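Local coordinates for endo-1,4-beta-mannanase (Eisenia fetida, PDB 5Y6T), which probably hydrolyses internal beta-1,4-mannosidic bonds of mannan polysaccharides, as expected of a cold-adapted endo-mannanase of glycoside hydrolase family 5, at residues Q32-D37 with V70-G75; V116-A121 with W162-E167. All coordinates share one frame; numbering follows the deposited sequence. Where two conformers were deposited one is given.

Interaction 1 (Q32-D37 with V70-G75); sequences QNYGRD and VHCDGG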
ATOM      1  N   GLN A  32     -14.780   1.854  -2.875  1.00 21.51           N
ATOM      2  CA  GLN A  32     -16.101   2.261  -3.436  1.00 21.94           C
ATOM      3  C   GLN A  32     -16.909   2.868  -2.302  1.00 22.89           C
ATOM      4  O   GLN A  32     -17.248   4.067  -2.332  1.00 24.65           O
ATOM      5  CB  GLN A  32     -16.811   1.067  -4.057  1.00 23.25           C
ATOM      6  CG  GLN A  32     -18.215   1.326  -4.622  1.00 26.49           C
ATOM      7  CD  GLN A  32     -18.235   2.309  -5.776  1.00 28.83           C
ATOM      8  OE1 GLN A  32     -17.230   2.581  -6.420  1.00 30.40           O
ATOM      9  NE2 GLN A  32     -19.403   2.875  -6.017  1.00 33.01           N
ATOM     10  N   ASN A  33     -17.229   2.051  -1.307  1.00 22.52           N
ATOM     11  CA  ASN A  33     -17.775   2.559  -0.061  1.00 22.22           C
ATOM     12  C   ASN A  33     -16.676   2.483   1.020  1.00 21.45           C
ATOM     13  O   ASN A  33     -16.421   1.403   1.531  1.00 19.75           O
ATOM     14  CB  ASN A  33     -18.961   1.727   0.361  1.00 24.22           C
ATOM     15  CG  ASN A  33     -20.169   1.910  -0.568  1.00 26.16           C
ATOM     16  OD1 ASN A  33     -20.149   2.766  -1.471  1.00 26.82           O
ATOM     17  ND2 ASN A  33     -21.191   1.055  -0.387  1.00 25.69           N
ATOM     18  N   TYR A  34     -16.045   3.616   1.331  1.00 19.88           N
ATOM     19  CA  TYR A  34     -14.887   3.627   2.213  1.00 21.84           C
ATOM     20  C   TYR A  34     -15.058   2.836   3.497  1.00 21.25           C
ATOM     21  O   TYR A  34     -15.978   3.099   4.305  1.00 21.60           O
ATOM     22  CB  TYR A  34     -14.582   5.086   2.540  1.00 22.88           C
ATOM     23  CG  TYR A  34     -13.468   5.316   3.489  1.00 22.75           C
ATOM     24  CD1 TYR A  34     -12.140   5.472   3.045  1.00 21.56           C
ATOM     25  CD2 TYR A  34     -13.723   5.494   4.819  1.00 22.62           C
ATOM     26  CE1 TYR A  34     -11.127   5.745   3.969  1.00 21.64           C
ATOM     27  CE2 TYR A  34     -12.705   5.769   5.723  1.00 23.10           C
ATOM     28  CZ  TYR A  34     -11.422   5.908   5.278  1.00 21.53           C
ATOM     29  OH  TYR A  34     -10.422   6.181   6.217  1.00 22.27           O
ATOM     30  N   GLY A  35     -14.157   1.877   3.723  1.00 20.00           N
ATOM     31  CA  GLY A  35     -14.114   1.034   4.894  1.00 20.90           C
ATOM     32  C   GLY A  35     -15.247   0.034   4.958  1.00 19.95           C
ATOM     33  O   GLY A  35     -15.297  -0.742   5.884  1.00 22.12           O
ATOM     34  N   ARG A  36     -16.111   0.003   3.907  1.00 21.47           N
ATOM     35  CA  ARG A  36     -17.301  -0.840   3.929  0.50 21.58           C
ATOM     36  C   ARG A  36     -17.461  -1.585   2.615  1.00 23.17           C
ATOM     37  O   ARG A  36     -18.569  -1.890   2.158  1.00 23.44           O
ATOM     38  CB  ARG A  36     -18.527   0.031   4.253  0.50 24.14           C
ATOM     39  CG  ARG A  36     -18.399   0.695   5.599  0.50 26.93           C
ATOM     40  CD  ARG A  36     -19.642   1.478   5.982  0.50 31.09           C
ATOM     41  NE  ARG A  36     -19.627   1.936   7.372  0.50 33.90           N
ATOM     42  CZ  ARG A  36     -20.696   1.923   8.179  0.50 35.97           C
ATOM     43  NH1 ARG A  36     -21.879   1.465   7.751  0.50 35.11           N
ATOM     44  NH2 ARG A  36     -20.591   2.373   9.417  0.50 39.36           N
ATOM     45  N   ASP A  37     -16.334  -1.909   1.984  1.00 21.58           N
ATOM     46  CA  ASP A  37     -16.376  -2.630   0.719  1.00 21.24           C
ATOM     47  C   ASP A  37     -16.394  -4.145   0.869  1.00 22.20           C
ATOM     48  O   ASP A  37     -16.939  -4.870   0.036  1.00 21.93           O
ATOM     49  CB  ASP A  37     -15.169  -2.215  -0.121  1.00 22.05           C
ATOM     50  CG  ASP A  37     -15.360  -0.848  -0.745  1.00 25.97           C
ATOM     51  OD1 ASP A  37     -16.474  -0.612  -1.263  1.00 24.08           O
ATOM     52  OD2 ASP A  37     -14.431  -0.057  -0.794  1.00 24.70           O
ATOM     53  N   VAL A  70      -9.096  -1.745   2.974  1.00 19.92           N
ATOM     54  CA  VAL A  70     -10.101  -2.603   3.648  1.00 20.60           C
ATOM     55  C   VAL A  70     -10.552  -2.006   4.964  1.00 20.25           C
ATOM     56  O   VAL A  70     -11.628  -1.380   4.976  1.00 21.52           O
ATOM     57  CB  VAL A  70      -9.608  -4.059   3.818  1.00 20.47           C
ATOM     58  CG1 VAL A  70     -10.668  -4.953   4.445  1.00 21.58           C
ATOM     59  CG2 VAL A  70      -9.108  -4.643   2.477  1.00 23.64           C
ATOM     60  N   HIS A  71      -9.843  -2.141   6.068  1.00 18.10           N
ATOM     61  CA  HIS A  71     -10.414  -1.697   7.339  1.00 17.43           C
ATOM     62  C   HIS A  71     -10.445  -0.170   7.507  1.00 19.36           C
ATOM     63  O   HIS A  71     -11.302   0.368   8.273  1.00 19.24           O
ATOM     64  CB  HIS A  71      -9.653  -2.238   8.547  1.00 18.62           C
ATOM     65  CG  HIS A  71      -9.496  -3.731   8.561  1.00 19.09           C
ATOM     66  ND1 HIS A  71     -10.564  -4.595   8.471  1.00 20.45           N
ATOM     67  CD2 HIS A  71      -8.411  -4.491   8.806  1.00 22.23           C
ATOM     68  CE1 HIS A  71     -10.137  -5.845   8.623  1.00 20.73           C
ATOM     69  NE2 HIS A  71      -8.822  -5.806   8.815  1.00 20.87           N
ATOM     70  N   CYS A  72      -9.462   0.491   6.908  1.00 19.51           N
ATOM     71  CA  CYS A  72      -9.383   1.972   6.919  1.00 20.13           C
ATOM     72  C   CYS A  72      -9.197   2.461   8.349  1.00 20.67           C
ATOM     73  O   CYS A  72      -8.182   2.134   8.999  1.00 20.50           O
ATOM     74  CB  CYS A  72     -10.600   2.594   6.183  1.00 19.54           C
ATOM     75  SG  CYS A  72     -10.623   2.172   4.419  1.00 21.37           S
ATOM     76  N   ASP A  73     -10.173   3.115   8.935  1.00 19.63           N
ATOM     77  CA  ASP A  73     -10.035   3.619  10.299  1.00 19.15           C
ATOM     78  C   ASP A  73     -10.622   2.675  11.358  1.00 19.88           C
ATOM     79  O   ASP A  73     -10.674   2.995  12.491  1.00 19.89           O
ATOM     80  CB  ASP A  73     -10.764   4.983  10.414  1.00 19.89           C
ATOM     81  CG  ASP A  73     -12.260   4.873  10.096  1.00 22.86           C
ATOM     82  OD1 ASP A  73     -12.798   3.796   9.885  1.00 20.95           O
ATOM     83  OD2 ASP A  73     -12.937   5.882  10.070  1.00 27.22           O
ATOM     84  N   GLY A  74     -10.983   1.450  10.969  1.00 19.26           N
ATOM     85  CA  GLY A  74     -11.550   0.444  11.890  1.00 18.26           C
ATOM     86  C   GLY A  74     -12.999   0.667  12.314  1.00 19.13           C
ATOM     87  O   GLY A  74     -13.449   0.077  13.270  1.00 20.93           O
ATOM     88  N   GLY A  75     -13.690   1.572  11.612  1.00 23.20           N
ATOM     89  CA  GLY A  75     -15.051   1.936  11.960  1.00 24.20           C
ATOM     90  C   GLY A  75     -16.094   0.901  11.651  1.00 22.26           C
ATOM     91  O   GLY A  75     -17.125   0.889  12.308  1.00 24.90           O
TER
HETATM   92  O   HOH W   1     -11.549   7.684   8.242  1.00 24.53           O
HETATM   93  O   HOH W   2     -13.944  -0.217   8.421  1.00 21.65           O
HETATM   94  O   HOH W   3     -13.667  -2.235   2.983  1.00 23.31           O

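Interaction 2 (V116-A121 with W162-E167); sequences VLWNGA and WEVMNE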
ATOM      1  N   VAL A 116      -4.625  -3.137   1.281  1.00 19.86           N
ATOM      2  CA  VAL A 116      -4.229  -2.301   2.385  1.00 19.97           C
ATOM      3  C   VAL A 116      -5.140  -2.494   3.585  1.00 19.73           C
ATOM      4  O   VAL A 116      -6.303  -2.156   3.521  1.00 19.71           O
ATOM      5  CB  VAL A 116      -4.176  -0.804   1.985  1.00 20.42           C
ATOM      6  CG1 VAL A 116      -3.585  -0.038   3.122  1.00 21.76           C
ATOM      7  CG2 VAL A 116      -3.334  -0.566   0.725  1.00 21.13           C
ATOM      8  N   LEU A 117      -4.591  -2.925   4.712  1.00 19.53           N
ATOM      9  CA  LEU A 117      -5.420  -3.183   5.900  1.00 19.08           C
ATOM     10  C   LEU A 117      -5.944  -1.935   6.606  1.00 19.51           C
ATOM     11  O   LEU A 117      -7.168  -1.771   6.730  1.00 21.72           O
ATOM     12  CB  LEU A 117      -4.651  -4.033   6.880  1.00 19.70           C
ATOM     13  CG  LEU A 117      -4.172  -5.414   6.433  1.00 21.46           C
ATOM     14  CD1 LEU A 117      -3.356  -6.153   7.515  1.00 21.61           C
ATOM     15  CD2 LEU A 117      -5.343  -6.321   6.098  1.00 22.81           C
ATOM     16  N   TRP A 118      -5.022  -1.057   6.983  1.00 19.37           N
ATOM     17  CA  TRP A 118      -5.334   0.026   7.848  1.00 18.14           C
ATOM     18  C   TRP A 118      -5.007   1.361   7.200  1.00 20.82           C
ATOM     19  O   TRP A 118      -4.137   1.426   6.336  1.00 19.99           O
ATOM     20  CB  TRP A 118      -4.579  -0.074   9.160  1.00 18.27           C
ATOM     21  CG  TRP A 118      -4.817  -1.337   9.897  1.00 17.92           C
ATOM     22  CD1 TRP A 118      -3.940  -2.364  10.005  1.00 18.79           C
ATOM     23  CD2 TRP A 118      -5.918  -1.669  10.726  1.00 18.32           C
ATOM     24  NE1 TRP A 118      -4.432  -3.326  10.820  1.00 20.97           N
ATOM     25  CE2 TRP A 118      -5.636  -2.905  11.311  1.00 19.69           C
ATOM     26  CE3 TRP A 118      -7.112  -1.016  11.093  1.00 18.92           C
ATOM     27  CZ2 TRP A 118      -6.544  -3.562  12.144  1.00 19.10           C
ATOM     28  CZ3 TRP A 118      -7.960  -1.627  11.930  1.00 19.36           C
ATOM     29  CH2 TRP A 118      -7.684  -2.915  12.445  1.00 20.86           C
ATOM     30  N   ASN A 119      -5.682   2.424   7.674  1.00 19.48           N
ATOM     31  CA  ASN A 119      -5.353   3.804   7.262  1.00 19.87           C
ATOM     32  C   ASN A 119      -4.767   4.653   8.342  1.00 19.46           C
ATOM     33  O   ASN A 119      -5.260   4.703   9.470  1.00 20.21           O
ATOM     34  CB  ASN A 119      -6.630   4.484   6.693  1.00 19.26           C
ATOM     35  CG  ASN A 119      -6.323   5.777   5.934  1.00 20.33           C
ATOM     36  OD1 ASN A 119      -5.210   6.010   5.518  1.00 19.47           O
ATOM     37  ND2 ASN A 119      -7.334   6.634   5.802  1.00 20.08           N
ATOM     38  N   GLY A 120      -3.616   5.206   8.014  1.00 19.91           N
ATOM     39  CA  GLY A 120      -2.872   6.144   8.784  1.00 17.20           C
ATOM     40  C   GLY A 120      -3.070   7.617   8.444  1.00 17.60           C
ATOM     41  O   GLY A 120      -2.479   8.471   9.078  1.00 18.80           O
ATOM     42  N   ALA A 121      -3.846   7.890   7.404  1.00 18.44           N
ATOM     43  CA  ALA A 121      -4.076   9.239   6.895  1.00 18.91           C
ATOM     44  C   ALA A 121      -5.313   9.904   7.524  1.00 22.36           C
ATOM     45  O   ALA A 121      -5.610  11.088   7.253  1.00 19.98           O
ATOM     46  CB  ALA A 121      -4.130   9.199   5.365  1.00 19.12           C
ATOM     47  N   TRP A 162       0.159  -7.599   0.210  1.00 20.12           N
ATOM     48  CA  TRP A 162      -0.533  -6.959   1.338  1.00 21.12           C
ATOM     49  C   TRP A 162       0.259  -5.722   1.754  1.00 21.48           C
ATOM     50  O   TRP A 162       1.471  -5.648   1.572  1.00 22.97           O
ATOM     51  CB  TRP A 162      -0.603  -7.898   2.530  1.00 21.35           C
ATOM     52  CG  TRP A 162      -1.454  -9.121   2.351  1.00 21.01           C
ATOM     53  CD1 TRP A 162      -1.029 -10.323   1.865  1.00 22.56           C
ATOM     54  CD2 TRP A 162      -2.861  -9.236   2.539  1.00 20.41           C
ATOM     55  NE1 TRP A 162      -2.038 -11.207   1.782  1.00 19.02           N
ATOM     56  CE2 TRP A 162      -3.201 -10.590   2.230  1.00 19.83           C
ATOM     57  CE3 TRP A 162      -3.858  -8.369   3.032  1.00 20.32           C
ATOM     58  CZ2 TRP A 162      -4.532 -11.054   2.243  1.00 20.20           C
ATOM     59  CZ3 TRP A 162      -5.150  -8.848   3.109  1.00 20.40           C
ATOM     60  CH2 TRP A 162      -5.469 -10.195   2.771  1.00 20.41           C
ATOM     61  N   GLU A 163      -0.425  -4.805   2.444  1.00 19.97           N
ATOM     62  CA  GLU A 163       0.133  -3.587   2.965  1.00 18.22           C
ATOM     63  C   GLU A 163      -0.511  -3.305   4.295  1.00 17.61           C
ATOM     64  O   GLU A 163      -1.720  -3.254   4.407  1.00 20.32           O
ATOM     65  CB  GLU A 163      -0.104  -2.382   2.023  1.00 18.31           C
ATOM     66  CG  GLU A 163       0.442  -1.084   2.500  1.00 19.82           C
ATOM     67  CD  GLU A 163       0.313   0.046   1.508  1.00 23.48           C
ATOM     68  OE1 GLU A 163       0.130  -0.223   0.290  1.00 21.76           O
ATOM     69  OE2 GLU A 163       0.390   1.194   1.930  1.00 22.95           O
ATOM     70  N   VAL A 164       0.296  -3.217   5.357  1.00 18.20           N
ATOM     71  CA  VAL A 164      -0.318  -3.060   6.646  1.00 19.67           C
ATOM     72  C   VAL A 164      -1.064  -1.763   6.817  1.00 20.03           C
ATOM     73  O   VAL A 164      -2.112  -1.780   7.436  1.00 18.85           O
ATOM     74  CB  VAL A 164       0.684  -3.345   7.830  1.00 21.02           C
ATOM     75  CG1 VAL A 164       0.079  -2.981   9.188  1.00 22.40           C
ATOM     76  CG2 VAL A 164       1.087  -4.821   7.782  1.00 22.54           C
ATOM     77  N   MET A 165      -0.414  -0.665   6.459  1.00 18.44           N
ATOM     78  CA  MET A 165      -0.943   0.655   6.748  1.00 19.77           C
ATOM     79  C   MET A 165      -0.629   1.693   5.710  1.00 20.90           C
ATOM     80  O   MET A 165       0.531   1.901   5.364  1.00 20.72           O
ATOM     81  CB  MET A 165      -0.477   1.125   8.106  1.00 20.37           C
ATOM     82  CG  MET A 165      -1.135   2.437   8.499  1.00 20.56           C
ATOM     83  SD  MET A 165      -0.485   3.143  10.027  1.00 23.14           S
ATOM     84  CE  MET A 165      -1.016   1.956  11.282  1.00 21.54           C
ATOM     85  N   ASN A 166      -1.658   2.348   5.179  1.00 18.86           N
ATOM     86  CA  ASN A 166      -1.437   3.517   4.355  1.00 17.03           C
ATOM     87  C   ASN A 166      -0.918   4.706   5.143  1.00 18.46           C
ATOM     88  O   ASN A 166      -1.563   5.090   6.094  1.00 18.90           O
ATOM     89  CB  ASN A 166      -2.742   3.919   3.713  1.00 17.90           C
ATOM     90  CG  ASN A 166      -2.594   5.189   2.911  1.00 19.25           C
ATOM     91  OD1 ASN A 166      -1.889   5.199   1.899  1.00 17.85           O
ATOM     92  ND2 ASN A 166      -3.276   6.267   3.357  1.00 20.89           N
ATOM     93  N   GLU A 167       0.197   5.303   4.715  1.00 17.85           N
ATOM     94  CA  GLU A 167       0.693   6.575   5.308  1.00 19.60           C
ATOM     95  C   GLU A 167       0.671   6.588   6.847  1.00 18.83           C
ATOM     96  O   GLU A 167       0.013   7.400   7.460  1.00 19.32           O
ATOM     97  CB  GLU A 167      -0.112   7.734   4.734  1.00 19.59           C
ATOM     98  CG  GLU A 167       0.066   7.829   3.219  1.00 21.07           C
ATOM     99  CD  GLU A 167      -0.561   9.051   2.566  1.00 19.55           C
ATOM    100  OE1 GLU A 167      -1.297   9.817   3.288  1.00 20.46           O
ATOM    101  OE2 GLU A 167      -0.285   9.254   1.364  1.00 20.96           O
TER

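Interaction 1 (Q32-D37 with V70-G75)
Cys72 lays its thiol over one face of the Tyr34 ring. SG stands 3.9 Å from the ring centroid, a sulfur-aromatic contact, while Cys72 CB makes a CH-pi contact near the hydroxyl end, 3.5 Å from Tyr34 CZ. With CG anti to the backbone N, chi1 177° carries the Tyr34 ring from the turn across to Cys72. Each segment holds a beta turn, type II from Asn33 to Arg36 and type II' from His71 to Gly74, the latter with Cys72 at positive phi (64°) in its first central position, at the C-terminal mouth of the second strand of the (beta/alpha)8 barrel expected of this family. Between the turns, Gly35 CA points a C-H at Val70 O (3.5 Å). Water supplies the polar links: one water joins Tyr34 OH (2.8 Å) to Asp73 OD2 (2.9 Å), and another accepts from Asp37 N and donates to Val70 O. The Tyr34 hydroxyl is also bonded to Asn119 ND2. Asp73 OD1 takes Gly75 N in an Asx turn, and the Asp37 carboxylate grips Gln32 N (2.8 Å) and Asn33 N (2.8 Å) on its syn sides.

Interaction 2 (V116-A121 with W162-E167)
Val116 lies beside Glu163 as its parallel-strand neighbour, their side chains pointing the same way and Val116 CG2 3.5 Å from Glu163 OE1; the carboxylate is salt-bridged to Arg67. At Leu117, the backbone N meets Glu163 O (2.9 Å) almost in line with the carbonyl, while CD2 packs against Trp162 CZ3 (3.9 Å). Trp118 N donates to Val164 O (3.0 Å), where the chain of 162-167 turns a corner, and this oxygen also lies at the edge of the indole, near its plane. Trp118 O takes Asn166 N, and the indole N-H goes to Gln211. Asn119, with CG anti to its backbone N (chi1 -166°), runs alongside Asn166; its OD1 receives Asn166 ND2 (2.9 Å, 168° at the hydrogen) and, from the opposite face of the amide, Ala121 N (3.0 Å) in an Asx turn. Asn166 OD1 accepts from Arg67 NH2, the same nitrogen that salt-bridges Glu163. Replacing Asn119 by an alanine would probably deprive Asn166 ND2 and Ala121 N of this shared acceptor and Tyr34 OH of its amide donor. Gly120 N bonds Asn166 O, and Gly120 CA sits close against Glu167 O. Ala121 CB rests 3.6 Å from Glu167 OE1. Asn166-Glu167 matches the Asn-Glu signature ending the fourth barrel strand in GH5 enzymes, whose glutamate is the acid/base, a role Glu167 probably shares; its OE2 bonds His266. Strand 112-119 is flanked by 65-72 on one side and by 159-163 and 165-166 on the other, with Leu117 and Trp162 against helix 135-152 and Val164 and Met165 against helix 201-218.

In the fold
Interaction 1 joins the loop after strand 20-28 to the end of strand 65-72 and the turn that follows, at the mouth of the barrel, its centre about 15 Å from the centre of the chain; interaction 2 joins adjacent strands deeper in, its centre about 6 Å from the same point. Both are largely buried, but their chemistry differs: a sulfur-aromatic contact, a C-H...O contact and bridging waters hold 32-37 to 70-75, whereas direct backbone bonds and paired amides hold 116-121 to 162-167. They meet between neighbouring strands 65-72 and 112-119, where Cys72 O probably accepts from Asn119 N (2.8 Å) and Val116 O from Val70 N (2.9 Å). His71 CB also packs on Trp118 CE3.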